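Long-range contacts in B-agarase (Saccharophagus degradans, PDB 4BQ2), which hydrolyses agarose as a family 50 exo-beta-agarase, probably cutting short sugars from the ends of the polysaccharide chains: residues Y87-D92 against S170-S175; E223-A228 against E384-E389; T316-K321 against Y361-H366; A530-I535 against R568-M573. One frame throughout, in Å; residues are numbered along the deposited sequence.

Contact 1 (Y87-D92 against S170-S175); sequences YLDVTD and SLSVQS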
loop_
_atom_site.group_PDB
_atom_site.type_symbol
_atom_site.label_atom_id
_atom_site.label_comp_id
_atom_site.label_asym_id
_atom_site.label_seq_id
_atom_site.Cartn_x
_atom_site.Cartn_y
_atom_site.Cartn_z
ATOM N N TYR A 87 -8.425 -7.142 12.673
ATOM C CA TYR A 87 -7.168 -7.802 12.402
ATOM C C TYR A 87 -7.120 -9.030 13.277
ATOM O O TYR A 87 -7.303 -8.915 14.487
ATOM C CB TYR A 87 -6.004 -6.871 12.725
ATOM C CG TYR A 87 -5.885 -5.726 11.731
ATOM C CD1 TYR A 87 -6.578 -4.546 11.933
ATOM C CD2 TYR A 87 -5.095 -5.851 10.597
ATOM C CE1 TYR A 87 -6.484 -3.476 11.022
ATOM C CE2 TYR A 87 -4.987 -4.805 9.674
ATOM C CZ TYR A 87 -5.688 -3.627 9.898
ATOM O OH TYR A 87 -5.560 -2.595 8.984
ATOM N N LEU A 88 -6.940 -10.206 12.662
ATOM C CA LEU A 88 -6.808 -11.435 13.403
ATOM C C LEU A 88 -5.323 -11.806 13.353
ATOM O O LEU A 88 -4.791 -12.031 12.266
ATOM C CB LEU A 88 -7.687 -12.538 12.780
ATOM C CG LEU A 88 -7.331 -13.944 13.282
ATOM C CD1 LEU A 88 -7.829 -14.127 14.715
ATOM C CD2 LEU A 88 -7.881 -15.040 12.335
ATOM N N ASP A 89 -4.674 -11.812 14.518
ATOM C CA ASP A 89 -3.279 -12.214 14.633
ATOM C C ASP A 89 -3.255 -13.450 15.499
ATOM O O ASP A 89 -3.810 -13.455 16.590
ATOM C CB ASP A 89 -2.466 -11.116 15.321
ATOM C CG ASP A 89 -2.301 -9.873 14.440
ATOM O OD1 ASP A 89 -1.399 -9.891 13.587
ATOM O OD2 ASP A 89 -3.082 -8.898 14.609
ATOM N N VAL A 90 -2.611 -14.498 14.994
ATOM C CA VAL A 90 -2.528 -15.755 15.701
ATOM C C VAL A 90 -1.037 -16.019 15.877
ATOM O O VAL A 90 -0.289 -16.013 14.904
ATOM C CB VAL A 90 -3.218 -16.890 14.906
ATOM C CG1 VAL A 90 -3.086 -18.221 15.627
ATOM C CG2 VAL A 90 -4.697 -16.565 14.690
ATOM N N THR A 91 -0.616 -16.188 17.135
ATOM C CA THR A 91 0.803 -16.348 17.498
ATOM C C THR A 91 1.059 -17.739 18.097
ATOM O O THR A 91 0.266 -18.222 18.913
ATOM C CB THR A 91 1.240 -15.232 18.475
ATOM O OG1 THR A 91 0.994 -13.960 17.862
ATOM C CG2 THR A 91 2.740 -15.304 18.786
ATOM N N ASP A 92 2.107 -18.411 17.630
ATOM C CA ASP A 92 2.444 -19.721 18.170
ATOM C C ASP A 92 3.520 -19.601 19.251
ATOM O O ASP A 92 4.050 -18.521 19.514
ATOM C CB ASP A 92 2.768 -20.762 17.076
ATOM C CG ASP A 92 4.096 -20.523 16.365
ATOM O OD1 ASP A 92 5.039 -19.880 16.910
ATOM O OD2 ASP A 92 4.213 -21.003 15.223
ATOM N N SER A 170 -5.607 -12.981 18.738
ATOM C CA SER A 170 -5.937 -11.590 18.940
ATOM C C SER A 170 -6.910 -11.104 17.869
ATOM O O SER A 170 -6.716 -11.414 16.704
ATOM C CB SER A 170 -4.628 -10.790 18.848
ATOM O OG SER A 170 -4.927 -9.437 18.782
ATOM N N LEU A 171 -7.967 -10.402 18.284
ATOM C CA LEU A 171 -8.832 -9.643 17.381
ATOM C C LEU A 171 -8.743 -8.168 17.750
ATOM O O LEU A 171 -9.088 -7.784 18.855
ATOM C CB LEU A 171 -10.289 -10.122 17.452
ATOM C CG LEU A 171 -10.617 -11.440 16.726
ATOM C CD1 LEU A 171 -12.023 -11.902 17.079
ATOM C CD2 LEU A 171 -10.478 -11.340 15.214
ATOM N N SER A 172 -8.287 -7.333 16.820
ATOM C CA SER A 172 -8.069 -5.933 17.138
ATOM C C SER A 172 -8.652 -4.974 16.113
ATOM O O SER A 172 -8.749 -5.294 14.928
ATOM C CB SER A 172 -6.584 -5.605 17.331
ATOM O OG SER A 172 -5.771 -5.985 16.202
ATOM N N VAL A 173 -8.965 -3.779 16.606
ATOM C CA VAL A 173 -9.359 -2.640 15.801
ATOM C C VAL A 173 -8.295 -1.548 15.959
ATOM O O VAL A 173 -8.007 -1.131 17.091
ATOM C CB VAL A 173 -10.739 -2.160 16.254
ATOM C CG1 VAL A 173 -11.031 -0.741 15.788
ATOM C CG2 VAL A 173 -11.829 -3.123 15.784
ATOM N N GLN A 174 -7.744 -1.067 14.837
ATOM C CA GLN A 174 -6.534 -0.222 14.827
ATOM C C GLN A 174 -6.767 1.122 14.136
ATOM O O GLN A 174 -7.365 1.163 13.052
ATOM C CB GLN A 174 -5.401 -0.982 14.129
ATOM C CG GLN A 174 -5.069 -2.283 14.843
ATOM C CD GLN A 174 -4.003 -3.133 14.171
ATOM O OE1 GLN A 174 -3.203 -2.670 13.337
ATOM N NE2 GLN A 174 -3.993 -4.401 14.534
ATOM N N SER A 175 -6.313 2.219 14.762
ATOM C CA SER A 175 -6.420 3.553 14.202
ATOM C C SER A 175 -7.784 3.876 13.593
ATOM O O SER A 175 -7.870 4.390 12.481
ATOM C CB SER A 175 -5.319 3.785 13.151
ATOM O OG SER A 175 -4.046 3.799 13.798
HETATM O O HOH W 1 -5.048 -8.665 16.165
#
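The Y87 ring and the side-chain amide of Q174 lie almost flat on each other, their planes 18° apart, with the amide over one face of the ring. NE2 of Q174 sits 3.6 Å from Y87 CG, Q174 CD lies over Y87 CD1 and CE1, and Q174 OE1 is shifted toward the ring's rim; at the ring edge, in plane, is the backbone O of S172. This stack stands on one face of an antiparallel pair of strands, 84-92 and 166-174, in the CBM-like domain. The pair is in regular register: Y87 with S172 and D89 with S170 are hydrogen-bonded pairs, and L88 with L171 is the non-hydrogen-bonded pair between them. Y87 N donates to S172 O at 2.9 Å in a nearly straight bond (174°), and S170 N donates to D89 O at 2.8 Å.

The amide of Q174 is held against rotation because NE2 also donates to S172 OG at 2.9 Å, within the amide plane. S172 OG reaches that spot from between the backbone N and the carbonyl carbon (chi1 55°). A water on the same face joins Y87 O, S170 OG and S172 OG, so the serines of the second strand are tied to the first strand through solvent. The D89 carboxylate also borders this water, and its OD1 is hydrogen-bonded to T99 OG1 of strand 97-104, the next strand over.

The other face of the pair is apolar: L88 and L171 meet there through their methyls, with L88 CD1 3.9 Å from L171 CD2.

Contact 2 (E223-A228 against E384-E389); sequences EELHAA and ERKYGE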
loop_
_atom_site.group_PDB
_atom_site.type_symbol
_atom_site.label_atom_id
_atom_site.label_comp_id
_atom_site.label_asym_id
_atom_site.label_seq_id
_atom_site.Cartn_x
_atom_site.Cartn_y
_atom_site.Cartn_z
ATOM N N GLU A 223 -22.255 -4.423 -25.592
ATOM C CA GLU A 223 -23.386 -3.489 -25.566
ATOM C C GLU A 223 -23.507 -2.780 -24.209
ATOM O O GLU A 223 -23.589 -1.546 -24.161
ATOM C CB GLU A 223 -24.711 -4.188 -25.904
ATOM C CG GLU A 223 -24.880 -4.536 -27.386
ATOM C CD GLU A 223 -24.257 -5.877 -27.827
ATOM O OE1 GLU A 223 -23.471 -6.533 -27.076
ATOM O OE2 GLU A 223 -24.544 -6.273 -28.985
ATOM N N GLU A 224 -23.501 -3.562 -23.127
ATOM C CA GLU A 224 -23.587 -3.031 -21.753
ATOM C C GLU A 224 -22.425 -2.063 -21.451
ATOM O O GLU A 224 -22.609 -1.040 -20.783
ATOM C CB GLU A 224 -23.616 -4.179 -20.718
ATOM C CG GLU A 224 -24.923 -4.975 -20.682
ATOM C CD GLU A 224 -25.002 -6.057 -19.584
ATOM O OE1 GLU A 224 -24.033 -6.223 -18.788
ATOM O OE2 GLU A 224 -26.071 -6.745 -19.524
ATOM N N LEU A 225 -21.235 -2.407 -21.940
ATOM C CA LEU A 225 -20.058 -1.553 -21.782
ATOM C C LEU A 225 -20.186 -0.223 -22.526
ATOM O O LEU A 225 -19.812 0.832 -21.986
ATOM C CB LEU A 225 -18.784 -2.293 -22.191
ATOM C CG LEU A 225 -17.412 -1.642 -21.977
ATOM C CD1 LEU A 225 -17.148 -1.370 -20.505
ATOM C CD2 LEU A 225 -16.306 -2.518 -22.566
ATOM N N HIS A 226 -20.695 -0.258 -23.754
ATOM C CA HIS A 226 -20.883 0.984 -24.519
ATOM C C HIS A 226 -21.990 1.830 -23.918
ATOM O O HIS A 226 -21.943 3.058 -24.001
ATOM C CB HIS A 226 -21.154 0.734 -26.006
ATOM C CG HIS A 226 -19.954 0.278 -26.769
ATOM N ND1 HIS A 226 -20.043 -0.295 -28.016
ATOM C CD2 HIS A 226 -18.640 0.261 -26.441
ATOM C CE1 HIS A 226 -18.834 -0.624 -28.437
ATOM N NE2 HIS A 226 -17.963 -0.287 -27.504
ATOM N N ALA A 227 -22.970 1.162 -23.311
ATOM C CA ALA A 227 -24.034 1.835 -22.596
ATOM C C ALA A 227 -23.503 2.590 -21.388
ATOM O O ALA A 227 -23.913 3.728 -21.169
ATOM C CB ALA A 227 -25.106 0.849 -22.159
ATOM N N ALA A 228 -22.620 1.959 -20.604
ATOM C CA ALA A 228 -22.010 2.619 -19.414
ATOM C C ALA A 228 -21.135 3.783 -19.839
ATOM O O ALA A 228 -21.185 4.851 -19.219
ATOM C CB ALA A 228 -21.204 1.631 -18.572
ATOM N N GLU A 384 -9.622 -0.067 -25.360
ATOM C CA GLU A 384 -9.811 -0.209 -26.809
ATOM C C GLU A 384 -11.248 -0.614 -27.116
ATOM O O GLU A 384 -11.892 -0.046 -28.034
ATOM C CB GLU A 384 -8.827 -1.189 -27.441
ATOM C CG GLU A 384 -8.898 -1.153 -28.971
ATOM C CD GLU A 384 -7.854 -2.021 -29.638
ATOM O OE1 GLU A 384 -6.819 -2.334 -29.026
ATOM O OE2 GLU A 384 -8.084 -2.400 -30.797
ATOM N N ARG A 385 -11.790 -1.547 -26.328
ATOM C CA ARG A 385 -13.184 -1.957 -26.532
ATOM C C ARG A 385 -14.137 -0.791 -26.417
ATOM O O ARG A 385 -15.072 -0.682 -27.214
ATOM C CB ARG A 385 -13.618 -3.019 -25.517
ATOM C CG ARG A 385 -13.017 -4.406 -25.774
ATOM C CD ARG A 385 -13.579 -5.374 -24.727
ATOM N NE ARG A 385 -13.269 -6.770 -25.020
ATOM C CZ ARG A 385 -12.487 -7.572 -24.297
ATOM N NH1 ARG A 385 -11.876 -7.141 -23.204
ATOM N NH2 ARG A 385 -12.309 -8.838 -24.677
ATOM N N LYS A 386 -13.929 0.077 -25.423
ATOM C CA LYS A 386 -14.832 1.233 -25.196
ATOM C C LYS A 386 -14.721 2.349 -26.208
ATOM O O LYS A 386 -15.748 2.915 -26.632
ATOM C CB LYS A 386 -14.590 1.880 -23.826
ATOM C CG LYS A 386 -15.256 1.185 -22.656
ATOM C CD LYS A 386 -14.942 1.867 -21.312
ATOM C CE LYS A 386 -15.553 3.254 -21.199
ATOM N NZ LYS A 386 -15.601 3.734 -19.775
ATOM N N TYR A 387 -13.484 2.696 -26.556
ATOM C CA TYR A 387 -13.247 3.921 -27.309
ATOM C C TYR A 387 -12.869 3.681 -28.743
ATOM O O TYR A 387 -12.877 4.624 -29.542
ATOM C CB TYR A 387 -12.195 4.817 -26.610
ATOM C CG TYR A 387 -12.608 5.242 -25.209
ATOM C CD1 TYR A 387 -13.858 5.792 -24.968
ATOM C CD2 TYR A 387 -11.735 5.114 -24.134
ATOM C CE1 TYR A 387 -14.250 6.189 -23.685
ATOM C CE2 TYR A 387 -12.116 5.496 -22.841
ATOM C CZ TYR A 387 -13.381 6.052 -22.641
ATOM O OH TYR A 387 -13.761 6.456 -21.401
ATOM N N GLY A 388 -12.555 2.420 -29.061
ATOM C CA GLY A 388 -12.170 2.006 -30.402
ATOM C C GLY A 388 -10.945 2.770 -30.872
ATOM O O GLY A 388 -10.204 3.338 -30.054
ATOM N N GLU A 389 -10.752 2.810 -32.195
ATOM C CA GLU A 389 -9.648 3.562 -32.808
ATOM C C GLU A 389 -10.046 4.546 -33.920
ATOM O O GLU A 389 -10.613 4.143 -34.940
ATOM C CB GLU A 389 -8.598 2.600 -33.332
ATOM C CG GLU A 389 -7.900 1.850 -32.230
ATOM C CD GLU A 389 -6.684 1.131 -32.739
ATOM O OE1 GLU A 389 -6.826 0.393 -33.733
ATOM O OE2 GLU A 389 -5.587 1.312 -32.180
#
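L225 reaches from helix 222-235 onto R385 and K386, near the C-terminal end of helix 378-387. Its CB points at the second helix, and CG, anti to the backbone N (chi1 -174°), carries both methyls up to it. L225 CG itself rests 3.6 Å from K386 CG. Of the two branches, CD1 crosses the K386 chain, 3.8 Å from K386 CG and near K386 CD, while CD2 lies between the two partners, near K386 CG and 4.0 Å from R385 CB. The leucine thus crosses both at about a right angle and packs on the aliphatic roots of two charged residues, whose charged ends go elsewhere: K386 NZ to a salt bridge with D725, and R385 NH1 to N382 and to E206 O.

Beside this apolar patch, H226 supplies the polar link. NE2 donates to R385 O at 2.9 Å (166°), with the oxygen in the plane of the imidazole at its edge. Seen from the acceptor, the donor is tilted 26° from the carbonyl plane. The bond implies that NE2 carries the proton. It falls where the helix runs out: G388 is the first residue to leave helical geometry, with positive phi, and the last carbonyls turn to side chains of the facing helix. R229 NH1, one turn beyond L225, donates to K386 O.

Helix 222-235 packs beside the last turn of helix 378-387, whose Y387 in turn packs on K398 and V402 of helix 394-410, while R385 lies on W347 and L355, in loops.

Contact 3 (T316-K321 against Y361-H366); sequences TPEDSK and YRRSAH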
loop_
_atom_site.group_PDB
_atom_site.type_symbol
_atom_site.label_atom_id
_atom_site.label_comp_id
_atom_site.label_asym_id
_atom_site.label_seq_id
_atom_site.Cartn_x
_atom_site.Cartn_y
_atom_site.Cartn_z
ATOM N N THR A 316 14.175 4.321 -14.733
ATOM C CA THR A 316 12.848 3.804 -14.429
ATOM C C THR A 316 12.908 2.307 -14.085
ATOM O O THR A 316 13.379 1.498 -14.903
ATOM C CB THR A 316 11.889 4.072 -15.609
ATOM O OG1 THR A 316 11.893 5.484 -15.906
ATOM C CG2 THR A 316 10.451 3.588 -15.292
ATOM N N PRO A 317 12.453 1.940 -12.866
ATOM C CA PRO A 317 12.450 0.553 -12.468
ATOM C C PRO A 317 11.383 -0.207 -13.253
ATOM O O PRO A 317 10.402 0.387 -13.740
ATOM C CB PRO A 317 12.125 0.584 -10.959
ATOM C CG PRO A 317 11.499 1.903 -10.710
ATOM C CD PRO A 317 11.862 2.824 -11.844
ATOM N N GLU A 318 11.593 -1.514 -13.365
ATOM C CA GLU A 318 10.807 -2.366 -14.261
ATOM C C GLU A 318 9.321 -2.266 -13.958
ATOM O O GLU A 318 8.509 -2.174 -14.872
ATOM C CB GLU A 318 11.293 -3.829 -14.196
ATOM C CG GLU A 318 10.605 -4.759 -15.212
ATOM C CD GLU A 318 11.065 -4.561 -16.670
ATOM O OE1 GLU A 318 11.841 -3.597 -16.952
ATOM O OE2 GLU A 318 10.636 -5.370 -17.553
ATOM N N ASP A 319 8.969 -2.250 -12.671
ATOM C CA ASP A 319 7.573 -2.116 -12.249
ATOM C C ASP A 319 6.854 -0.859 -12.813
ATOM O O ASP A 319 5.639 -0.858 -13.027
ATOM C CB ASP A 319 7.503 -2.140 -10.716
ATOM C CG ASP A 319 8.158 -0.926 -10.090
ATOM O OD1 ASP A 319 7.438 0.098 -9.878
ATOM O OD2 ASP A 319 9.373 -1.002 -9.808
ATOM N N SER A 320 7.628 0.194 -13.088
ATOM C CA SER A 320 7.089 1.503 -13.484
ATOM C C SER A 320 7.338 1.795 -14.964
ATOM O O SER A 320 7.014 2.882 -15.445
ATOM C CB SER A 320 7.691 2.629 -12.614
ATOM O OG SER A 320 7.268 2.508 -11.265
ATOM N N LYS A 321 7.848 0.802 -15.698
ATOM C CA LYS A 321 8.044 0.940 -17.142
ATOM C C LYS A 321 6.721 0.958 -17.885
ATOM O O LYS A 321 5.709 0.487 -17.380
ATOM C CB LYS A 321 8.949 -0.174 -17.699
ATOM C CG LYS A 321 10.374 -0.093 -17.148
ATOM C CD LYS A 321 11.196 0.966 -17.860
ATOM C CE LYS A 321 11.693 0.470 -19.224
ATOM N NZ LYS A 321 12.439 1.548 -19.937
ATOM N N TYR A 361 5.217 -7.643 -21.224
ATOM C CA TYR A 361 6.234 -8.556 -20.711
ATOM C C TYR A 361 7.011 -7.875 -19.588
ATOM O O TYR A 361 7.530 -6.769 -19.771
ATOM C CB TYR A 361 7.192 -9.021 -21.811
ATOM C CG TYR A 361 8.082 -10.144 -21.326
ATOM C CD1 TYR A 361 7.668 -11.480 -21.427
ATOM C CD2 TYR A 361 9.318 -9.879 -20.718
ATOM C CE1 TYR A 361 8.472 -12.508 -20.960
ATOM C CE2 TYR A 361 10.125 -10.916 -20.242
ATOM C CZ TYR A 361 9.686 -12.227 -20.361
ATOM O OH TYR A 361 10.473 -13.263 -19.885
ATOM N N ARG A 362 7.106 -8.526 -18.434
ATOM C CA ARG A 362 7.949 -7.995 -17.363
ATOM C C ARG A 362 9.213 -8.846 -17.211
ATOM O O ARG A 362 9.140 -10.063 -17.263
ATOM C CB ARG A 362 7.151 -7.902 -16.059
ATOM C CG ARG A 362 6.102 -6.790 -16.055
ATOM C CD ARG A 362 6.676 -5.437 -16.496
ATOM N NE ARG A 362 5.775 -4.318 -16.192
ATOM C CZ ARG A 362 5.696 -3.192 -16.896
ATOM N NH1 ARG A 362 6.442 -2.997 -17.991
ATOM N NH2 ARG A 362 4.831 -2.251 -16.515
ATOM N N ARG A 363 10.372 -8.207 -17.048
ATOM C CA ARG A 363 11.646 -8.946 -16.997
ATOM C C ARG A 363 12.044 -9.260 -15.568
ATOM O O ARG A 363 12.988 -10.008 -15.329
ATOM C CB ARG A 363 12.738 -8.194 -17.756
ATOM C CG ARG A 363 12.363 -7.973 -19.218
ATOM C CD ARG A 363 13.194 -6.859 -19.822
ATOM N NE ARG A 363 12.605 -5.541 -19.555
ATOM C CZ ARG A 363 12.901 -4.426 -20.226
ATOM N NH1 ARG A 363 13.790 -4.442 -21.232
ATOM N NH2 ARG A 363 12.302 -3.285 -19.898
ATOM N N SER A 364 11.290 -8.720 -14.620
ATOM C CA SER A 364 11.500 -9.032 -13.209
ATOM C C SER A 364 10.170 -8.920 -12.465
ATOM O O SER A 364 9.168 -8.463 -13.031
ATOM C CB SER A 364 12.529 -8.089 -12.592
ATOM O OG SER A 364 12.062 -6.756 -12.688
ATOM N N ALA A 365 10.163 -9.353 -11.204
ATOM C CA ALA A 365 8.986 -9.257 -10.349
ATOM C C ALA A 365 9.503 -9.119 -8.934
ATOM O O ALA A 365 10.604 -9.580 -8.641
ATOM C CB ALA A 365 8.127 -10.512 -10.466
ATOM N N HIS A 366 8.729 -8.495 -8.050
ATOM C CA HIS A 366 9.157 -8.410 -6.649
ATOM C C HIS A 366 8.891 -9.750 -5.983
ATOM O O HIS A 366 9.739 -10.274 -5.251
ATOM C CB HIS A 366 8.423 -7.293 -5.910
ATOM C CG HIS A 366 8.547 -7.362 -4.416
ATOM N ND1 HIS A 366 9.549 -6.711 -3.712
ATOM C CD2 HIS A 366 7.778 -7.978 -3.489
ATOM C CE1 HIS A 366 9.374 -6.920 -2.414
ATOM N NE2 HIS A 366 8.308 -7.683 -2.254
HETATM O O HOH W 2 8.640 -4.299 -19.148
HETATM O O HOH W 3 4.850 -3.534 -13.665
#
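E318 faces R363 and S364 where a short 3-10 turn, 318-320, meets the end of strand 361-362, the CA atoms of E318 and S364 being 6.8 Å apart. The turn is closed by S320 N to P317 O and K321 N to E318 O, and no backbone-to-backbone bond spans the contact.

The link is instead a salt bridge in which R363 grips the E318 carboxylate side-on. R363 NE donates to E318 OE2 at 2.8 Å, almost straight and within the guanidinium plane, while NH2 reaches OE1 at 3.0 Å from a more tilted position. The two flat groups are turned 55° apart. E318 OE2 is also met by the backbone N of R363 at 2.9 Å, on its anti side, so this oxygen takes two donors as well as a water. The glutamate bends at chi2 (74°) to bring its acid there, and R310 holds OE1 from outside.

R362 lays its guanidinium face on E318 O; its NH2 donates to K321 O at 3.0 Å and also to S292 O.

Strand 359-362 is an outermost strand of a four-stranded antiparallel sheet and pairs with 373-376; the contact pins to it the long loop running from strand 296-301 to helix 328-332.

Contact 4 (A530-I535 against R568-M573); sequences AKYKTI and RADYSM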
loop_
_atom_site.group_PDB
_atom_site.type_symbol
_atom_site.label_atom_id
_atom_site.label_comp_id
_atom_site.label_asym_id
_atom_site.label_seq_id
_atom_site.Cartn_x
_atom_site.Cartn_y
_atom_site.Cartn_z
ATOM N N ALA A 530 34.830 10.576 16.444
ATOM C CA ALA A 530 34.721 11.927 16.955
ATOM C C ALA A 530 34.020 11.912 18.314
ATOM O O ALA A 530 34.377 12.699 19.181
ATOM C CB ALA A 530 34.004 12.853 15.977
ATOM N N LYS A 531 33.060 11.003 18.506
ATOM C CA LYS A 531 32.297 10.947 19.761
ATOM C C LYS A 531 33.171 10.438 20.920
ATOM O O LYS A 531 33.236 11.076 21.961
ATOM C CB LYS A 531 31.039 10.069 19.606
ATOM C CG LYS A 531 30.236 9.876 20.882
ATOM C CD LYS A 531 28.831 9.353 20.627
ATOM C CE LYS A 531 28.085 9.117 21.939
ATOM N NZ LYS A 531 26.763 8.427 21.784
ATOM N N TYR A 532 33.843 9.309 20.712
ATOM C CA TYR A 532 34.488 8.529 21.795
ATOM C C TYR A 532 35.983 8.789 21.914
ATOM O O TYR A 532 36.558 8.590 22.983
ATOM C CB TYR A 532 34.268 7.024 21.600
ATOM C CG TYR A 532 32.861 6.586 21.926
ATOM C CD1 TYR A 532 32.405 6.551 23.252
ATOM C CD2 TYR A 532 31.973 6.225 20.910
ATOM C CE1 TYR A 532 31.101 6.181 23.561
ATOM C CE2 TYR A 532 30.674 5.844 21.202
ATOM C CZ TYR A 532 30.244 5.816 22.530
ATOM O OH TYR A 532 28.963 5.452 22.816
ATOM N N LYS A 533 36.588 9.217 20.798
ATOM C CA LYS A 533 38.037 9.509 20.652
ATOM C C LYS A 533 38.888 8.238 20.677
ATOM O O LYS A 533 39.596 7.938 19.719
ATOM C CB LYS A 533 38.568 10.570 21.650
ATOM C CG LYS A 533 37.621 11.707 22.027
ATOM C CD LYS A 533 37.348 12.696 20.901
ATOM C CE LYS A 533 36.349 13.745 21.355
ATOM N NZ LYS A 533 36.131 14.759 20.290
ATOM N N THR A 534 38.765 7.463 21.754
ATOM C CA THR A 534 39.611 6.303 21.959
ATOM C C THR A 534 38.752 5.059 21.869
ATOM O O THR A 534 37.574 5.086 22.267
ATOM C CB THR A 534 40.257 6.321 23.372
ATOM O OG1 THR A 534 39.229 6.206 24.355
ATOM C CG2 THR A 534 41.024 7.622 23.629
ATOM N N ILE A 535 39.344 3.969 21.383
ATOM C CA ILE A 535 38.649 2.690 21.362
ATOM C C ILE A 535 38.281 2.267 22.794
ATOM O O ILE A 535 37.360 1.478 22.980
ATOM C CB ILE A 535 39.455 1.583 20.622
ATOM C CG1 ILE A 535 38.588 0.356 20.271
ATOM C CG2 ILE A 535 40.654 1.131 21.438
ATOM C CD1 ILE A 535 37.424 0.629 19.321
ATOM N N ARG A 568 21.774 2.518 21.987
ATOM C CA ARG A 568 20.668 3.279 21.407
ATOM C C ARG A 568 21.074 4.698 20.923
ATOM O O ARG A 568 20.732 5.110 19.796
ATOM C CB ARG A 568 19.503 3.372 22.393
ATOM C CG ARG A 568 18.299 4.063 21.810
ATOM C CD ARG A 568 17.196 4.234 22.859
ATOM N NE ARG A 568 16.891 2.959 23.513
ATOM C CZ ARG A 568 16.040 2.049 23.042
ATOM N NH1 ARG A 568 15.380 2.275 21.904
ATOM N NH2 ARG A 568 15.854 0.909 23.705
ATOM N N ALA A 569 21.803 5.439 21.763
ATOM C CA ALA A 569 22.236 6.800 21.412
ATOM C C ALA A 569 23.077 6.779 20.142
ATOM O O ALA A 569 22.929 7.641 19.266
ATOM C CB ALA A 569 23.024 7.434 22.559
ATOM N N ASP A 570 23.946 5.785 20.041
ATOM C CA ASP A 570 24.808 5.602 18.888
ATOM C C ASP A 570 24.046 5.199 17.628
ATOM O O ASP A 570 24.324 5.727 16.523
ATOM C CB ASP A 570 25.939 4.604 19.197
ATOM C CG ASP A 570 26.978 5.183 20.172
ATOM O OD1 ASP A 570 27.055 6.420 20.288
ATOM O OD2 ASP A 570 27.717 4.405 20.809
ATOM N N TYR A 571 23.106 4.270 17.769
ATOM C CA TYR A 571 22.317 3.874 16.606
ATOM C C TYR A 571 21.485 5.063 16.134
ATOM O O TYR A 571 21.381 5.297 14.929
ATOM C CB TYR A 571 21.385 2.721 16.932
ATOM C CG TYR A 571 22.028 1.415 17.334
ATOM C CD1 TYR A 571 23.357 1.115 17.009
ATOM C CD2 TYR A 571 21.277 0.453 18.020
ATOM C CE1 TYR A 571 23.904 -0.111 17.347
ATOM C CE2 TYR A 571 21.823 -0.762 18.391
ATOM C CZ TYR A 571 23.140 -1.035 18.053
ATOM O OH TYR A 571 23.684 -2.241 18.412
ATOM N N SER A 572 20.935 5.823 17.090
ATOM C CA SER A 572 20.147 7.027 16.774
ATOM C C SER A 572 20.993 8.041 15.984
ATOM O O SER A 572 20.560 8.541 14.945
ATOM C CB SER A 572 19.579 7.681 18.028
ATOM O OG SER A 572 18.729 8.772 17.669
ATOM N N MET A 573 22.204 8.312 16.469
ATOM C CA MET A 573 23.119 9.231 15.816
ATOM C C MET A 573 23.465 8.777 14.374
ATOM O O MET A 573 23.500 9.603 13.439
ATOM C CB MET A 573 24.409 9.382 16.661
ATOM C CG MET A 573 25.568 10.029 15.913
ATOM S SD MET A 573 27.033 10.239 16.944
ATOM C CE MET A 573 27.784 8.631 16.709
#
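K531 and Y532, at the C-terminal end of helix 519-532, both reach D570 on helix 565-593, a helix-to-helix contact at the protein surface. Both helices belong to the part of the chain related in sequence to beta-galactosidases. K531 comes first: with CG anti to the backbone N (chi1 176°) and the rest of the chain extended, it points straight at the second helix. Its NZ forms a salt bridge with D570 OD1 at 2.5 Å, approaching on the syn side but 30° out of the carboxylate plane. On the way, K531 CD passes 4.1 Å from M573 CE, and NZ comes to 3.9 Å from A569 CB, so the chain passes obliquely over M573 and ends near A569 while its charge is on the acid.

Y532, after which the helix ends, arrives from the direction opposite to D570. Its ring edge meets the carboxylate with the two planes nearly perpendicular, 84° apart. K531 CG lies over one ring face, off toward the rim. Y532 also packs on A537, L538 and A541 of helix 535-542, bringing a third helix to the site.

The buried acid thus has a separate partner on each oxygen, lysine on one and tyrosine on the other, which is consistent with a charged carboxylate. The tyrosine's bond is the one made in a lone-pair direction: Y532 OH donates to the syn lone pair of D570 OD2 at 2.6 Å, and the same oxygen gains a second donor in W542 NE1.

How the contacts relate
The four contacts lie apart without touching. Contact 1 is the buried one and the only one built on paired strands: backbone bonds set its register, and the side chains add an amide-ring stack, a water and two leucines. Contacts 2 and 4 each join two helices, the first partly buried, the second at the surface, about 65 Å apart between centres. In contact 2 a histidine donates to a carbonyl in the last turn of a helix, beside apolar packing; contact 4 gathers a lysine and a tyrosine on one aspartate. Contact 3, also partly buried, is nested within the chain loop closed by contact 2, and fastens a loop to a sheet edge mainly through arginines. Only contacts 3 and 4 have salt bridges across their segments.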